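Local coordinates for TOG array regulator of axonemal microtubules protein 1 (Mus musculus, PDB 5DN7), which binds microtubules and promotes their polymerization through its TOG domains, of which this chain is the second, takes part in ciliogenesis and is required to regulate cilium length, at residues S58-H61 with A62-V65; L191-K195 with R196-Q200. All coordinates share one frame; numbering follows the deposited sequence.

In the fold
Both contacts are helix starts in the second TOG domain, a solenoid of HEAT-type repeats, and neither shares a helix with the other. Contact 1 comes first along the chain, where the loop after helix 40-52 turns into helix 61-74 at the beginning of the predicted HEAT 5 repeat. Contact 2 follows much later, where the loop after helix 180-187 enters helix 196-213 within the predicted HEAT 8 repeat. Their centres are about 41 Å apart, their nearest atoms about 31 Å apart, and they lie on opposite sides of the chain's centre. They therefore do not touch, and each is a local start of one helix in the microtubule-binding solenoid.

Contact 1: S58-H61 with A62-V65; sequences STPH and ASLV
His61 and Val65 meet one helical turn apart, with methyl CG2 of Val65 lying over a face of the imidazole, 3.8 Å from the ring centroid and 29° off its normal, a CH-pi contact. The ring gets there because CG of His61 is anti to the backbone N (chi1 176°) and the second torsion turns its plane to meet the methyl; NE2 of His61 is the ring atom nearest to CG2 of Val65, at 3.4 Å. On the backbone, Val65 N donates to His61 O at 2.9 Å. The preceding bond of the helix, Leu64 N to Pro60 O, is longer at 3.2 Å but nearly straight, consistent with Pro60 as N-cap residue. Thr59 turns its methyl, not its hydroxyl, to the helix: with CG2 anti to the backbone N and OG1 beside it, this methyl carbon lies 3.8 Å from Ser63 CB and 3.9 Å from Leu64 CG. The isobutyl group of Leu64 crosses the threonine at a slant, and Leu64 is the buried member of the group. This first turn of helix 61-74 follows the loop from helix 40-52; Thr59 also touches Phe54 in that loop, and the His61 ring meets Phe104, just ahead of helix 105-114, with planes about 15° apart.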
loop_
_atom_site.group_PDB
_atom_site.type_symbol
_atom_site.label_atom_id
_atom_site.label_comp_id
_atom_site.label_asym_id
_atom_site.label_seq_id
_atom_site.Cartn_x
_atom_site.Cartn_y
_atom_site.Cartn_z
ATOM N N SER A 58 15.856 -9.508 19.475
ATOM C CA SER A 58 16.721 -10.570 19.971
ATOM C C SER A 58 17.103 -11.518 18.878
ATOM O O SER A 58 17.849 -12.436 19.091
ATOM C CB SER A 58 16.011 -11.400 21.026
ATOM O OG SER A 58 15.743 -10.626 22.143
ATOM N N THR A 59 16.542 -11.292 17.714
ATOM C CA THR A 59 16.737 -12.150 16.558
ATOM C C THR A 59 17.764 -11.547 15.623
ATOM O O THR A 59 17.662 -10.380 15.253
ATOM C CB THR A 59 15.423 -12.355 15.787
ATOM O OG1 THR A 59 14.390 -12.741 16.700
ATOM C CG2 THR A 59 15.582 -13.422 14.719
ATOM N N PRO A 60 18.766 -12.337 15.245
ATOM C CA PRO A 60 19.736 -11.887 14.246
ATOM C C PRO A 60 19.089 -11.517 12.908
ATOM O O PRO A 60 18.148 -12.168 12.452
ATOM C CB PRO A 60 20.673 -13.096 14.084
ATOM C CG PRO A 60 19.998 -14.238 14.775
ATOM C CD PRO A 60 19.123 -13.640 15.828
ATOM N N HIS A 61 19.633 -10.469 12.297
ATOM C CA HIS A 61 19.181 -9.951 11.016
ATOM C C HIS A 61 18.972 -11.025 9.946
ATOM O O HIS A 61 17.940 -11.039 9.262
ATOM C CB HIS A 61 20.183 -8.914 10.512
ATOM C CG HIS A 61 19.864 -8.382 9.152
ATOM N ND1 HIS A 61 19.000 -7.328 8.949
ATOM C CD2 HIS A 61 20.283 -8.768 7.923
ATOM C CE1 HIS A 61 18.901 -7.087 7.653
ATOM N NE2 HIS A 61 19.673 -7.944 7.009
ATOM N N ALA A 62 19.948 -11.918 9.806
ATOM C CA ALA A 62 19.909 -12.974 8.791
ATOM C C ALA A 62 18.675 -13.866 8.933
ATOM O O ALA A 62 18.020 -14.225 7.938
ATOM C CB ALA A 62 21.179 -13.813 8.867
ATOM N N SER A 63 18.362 -14.214 10.177
ATOM C CA SER A 63 17.184 -15.015 10.466
ATOM C C SER A 63 15.896 -14.267 10.105
ATOM O O SER A 63 15.023 -14.842 9.470
ATOM C CB SER A 63 17.167 -15.440 11.937
ATOM O OG SER A 63 18.051 -16.526 12.160
ATOM N N LEU A 64 15.785 -12.997 10.491
ATOM C CA LEU A 64 14.623 -12.184 10.116
ATOM C C LEU A 64 14.433 -12.108 8.592
ATOM O O LEU A 64 13.289 -12.146 8.086
ATOM C CB LEU A 64 14.742 -10.777 10.697
ATOM C CG LEU A 64 14.560 -10.674 12.210
ATOM C CD1 LEU A 64 14.802 -9.252 12.701
ATOM C CD2 LEU A 64 13.172 -11.158 12.603
ATOM N N VAL A 65 15.554 -12.005 7.873
ATOM C CA VAL A 65 15.549 -12.040 6.410
ATOM C C VAL A 65 14.984 -13.370 5.904
ATOM O O VAL A 65 14.142 -13.408 4.980
ATOM C CB VAL A 65 16.976 -11.827 5.826
ATOM C CG1 VAL A 65 16.987 -12.021 4.312
ATOM C CG2 VAL A 65 17.497 -10.447 6.173
#

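Contact 2: L191-K195 with R196-Q200; sequences LVDSK and RRVRQ
Lys195 O takes two backbone N-H groups of the first helical turn, Arg199 N at 3.2 Å and, in a weak, bent bond, Val198 N at 3.0 Å. Lys195 is thus the N-cap residue of helix 196-213, in the predicted HEAT 8 repeat of the TOG solenoid. Leading into it is an Asx turn: Asp193 OD1 accepts from Lys195 N at 2.9 Å through its anti lone pair. The other carboxylate oxygen, OD2, makes a salt bridge to Arg159 of helix 156-172, so the aspartate ties the turn to a neighbouring helix. With CG anti to its own N (chi1 -163°), Asp193 also crosses Val198, whose CG1 lies 3.6 Å from Asp193 CB.

Arg199 folds back from the helix over the loop. A bend at chi3 (-55°) brings NH1 to Asp193 O at 2.9 Å, with the acceptor only 2° out of the guanidinium plane; a second, weak bond runs from NH1 to Ser194 O. Arg196 CA lies over one guanidinium face, offset toward the rim. A leucine in place of Arg199 would probably leave the carbonyls of Asp193 and Ser194 without this shared donor and the loop less firmly tied to the helix. Nearer the backbone, CG and CD of Arg199 pass the carbonyl O of Leu191 (CD to O 3.5 Å), while the leucine side chain packs on helix 237-246. One water accepts from both Lys195 NZ and Arg196 N, 3.1 Å from the latter.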
loop_
_atom_site.group_PDB
_atom_site.type_symbol
_atom_site.label_atom_id
_atom_site.label_comp_id
_atom_site.label_asym_id
_atom_site.label_seq_id
_atom_site.Cartn_x
_atom_site.Cartn_y
_atom_site.Cartn_z
ATOM N N LEU A 191 -3.488 9.482 -14.513
ATOM C CA LEU A 191 -4.562 10.259 -15.127
ATOM C C LEU A 191 -4.803 9.821 -16.570
ATOM O O LEU A 191 -5.896 9.999 -17.088
ATOM C CB LEU A 191 -4.246 11.753 -15.092
ATOM C CG LEU A 191 -4.296 12.478 -13.733
ATOM C CD1 LEU A 191 -3.835 13.895 -13.858
ATOM C CD2 LEU A 191 -5.705 12.448 -13.215
ATOM N N VAL A 192 -3.788 9.256 -17.222
ATOM C CA VAL A 192 -3.948 8.813 -18.602
ATOM C C VAL A 192 -3.817 7.300 -18.747
ATOM O O VAL A 192 -3.490 6.809 -19.818
ATOM C CB VAL A 192 -2.908 9.468 -19.552
ATOM C CG1 VAL A 192 -3.216 10.917 -19.757
ATOM C CG2 VAL A 192 -1.486 9.304 -19.009
ATOM N N ASP A 193 -4.067 6.567 -17.670
ATOM C CA ASP A 193 -3.956 5.120 -17.705
ATOM C C ASP A 193 -5.009 4.566 -18.674
ATOM O O ASP A 193 -6.042 5.202 -18.896
ATOM C CB ASP A 193 -4.133 4.543 -16.299
ATOM C CG ASP A 193 -3.626 3.114 -16.176
ATOM O OD1 ASP A 193 -4.358 2.166 -16.545
ATOM O OD2 ASP A 193 -2.495 2.924 -15.682
ATOM N N SER A 194 -4.731 3.400 -19.260
ATOM C CA SER A 194 -5.662 2.755 -20.180
ATOM C C SER A 194 -6.932 2.312 -19.461
ATOM O O SER A 194 -7.994 2.178 -20.075
ATOM C CB SER A 194 -5.008 1.537 -20.846
ATOM O OG SER A 194 -4.729 0.524 -19.887
ATOM N N LYS A 195 -6.819 2.083 -18.154
ATOM C CA LYS A 195 -7.933 1.547 -17.388
ATOM C C LYS A 195 -8.702 2.617 -16.610
ATOM O O LYS A 195 -8.142 3.370 -15.808
ATOM C CB LYS A 195 -7.439 0.453 -16.437
ATOM C CG LYS A 195 -6.689 -0.665 -17.143
ATOM C CD LYS A 195 -7.566 -1.334 -18.182
ATOM C CE LYS A 195 -8.755 -1.947 -17.503
ATOM N NZ LYS A 195 -9.834 -2.243 -18.477
ATOM N N ARG A 196 -10.006 2.639 -16.839
ATOM C CA ARG A 196 -10.894 3.644 -16.278
ATOM C C ARG A 196 -10.773 3.805 -14.758
ATOM O O ARG A 196 -10.773 4.918 -14.267
ATOM C CB ARG A 196 -12.347 3.316 -16.654
ATOM C CG ARG A 196 -13.339 4.323 -16.111
ATOM C CD ARG A 196 -14.673 4.303 -16.838
ATOM N NE ARG A 196 -15.320 2.999 -16.784
ATOM C CZ ARG A 196 -15.851 2.461 -15.689
ATOM N NH1 ARG A 196 -15.802 3.101 -14.526
ATOM N NH2 ARG A 196 -16.424 1.267 -15.754
ATOM N N ARG A 197 -10.658 2.701 -14.031
ATOM C CA ARG A 197 -10.583 2.712 -12.570
ATOM C C ARG A 197 -9.336 3.402 -12.029
ATOM O O ARG A 197 -9.347 4.029 -10.944
ATOM C CB ARG A 197 -10.632 1.280 -12.042
ATOM C CG ARG A 197 -12.025 0.705 -12.003
ATOM C CD ARG A 197 -12.021 -0.820 -12.038
ATOM N NE ARG A 197 -13.388 -1.317 -12.102
ATOM C CZ ARG A 197 -13.723 -2.590 -12.276
ATOM N NH1 ARG A 197 -12.784 -3.526 -12.406
ATOM N NH2 ARG A 197 -15.008 -2.924 -12.317
ATOM N N VAL A 198 -8.254 3.273 -12.788
ATOM C CA VAL A 198 -7.008 3.891 -12.395
ATOM C C VAL A 198 -7.171 5.384 -12.590
ATOM O O VAL A 198 -6.806 6.158 -11.726
ATOM C CB VAL A 198 -5.836 3.319 -13.184
ATOM C CG1 VAL A 198 -4.516 3.953 -12.756
ATOM C CG2 VAL A 198 -5.810 1.808 -12.984
ATOM N N ARG A 199 -7.786 5.780 -13.695
ATOM C CA ARG A 199 -8.015 7.197 -13.983
ATOM C C ARG A 199 -8.948 7.835 -12.940
ATOM O O ARG A 199 -8.714 8.957 -12.491
ATOM C CB ARG A 199 -8.584 7.376 -15.405
ATOM C CG ARG A 199 -7.649 6.920 -16.513
ATOM C CD ARG A 199 -8.114 7.398 -17.900
ATOM N NE ARG A 199 -9.489 7.011 -18.229
ATOM C CZ ARG A 199 -9.829 5.917 -18.909
ATOM N NH1 ARG A 199 -8.901 5.069 -19.337
ATOM N NH2 ARG A 199 -11.109 5.657 -19.159
ATOM N N GLN A 200 -9.998 7.110 -12.566
ATOM C CA GLN A 200 -10.937 7.584 -11.554
ATOM C C GLN A 200 -10.241 7.754 -10.206
ATOM O O GLN A 200 -10.476 8.730 -9.493
ATOM C CB GLN A 200 -12.115 6.617 -11.419
ATOM C CG GLN A 200 -13.090 6.663 -12.583
ATOM C CD GLN A 200 -14.223 5.665 -12.434
ATOM O OE1 GLN A 200 -15.353 5.926 -12.845
ATOM N NE2 GLN A 200 -13.924 4.515 -11.843
HETATM O O HOH W 1 -11.358 0.629 -18.736
#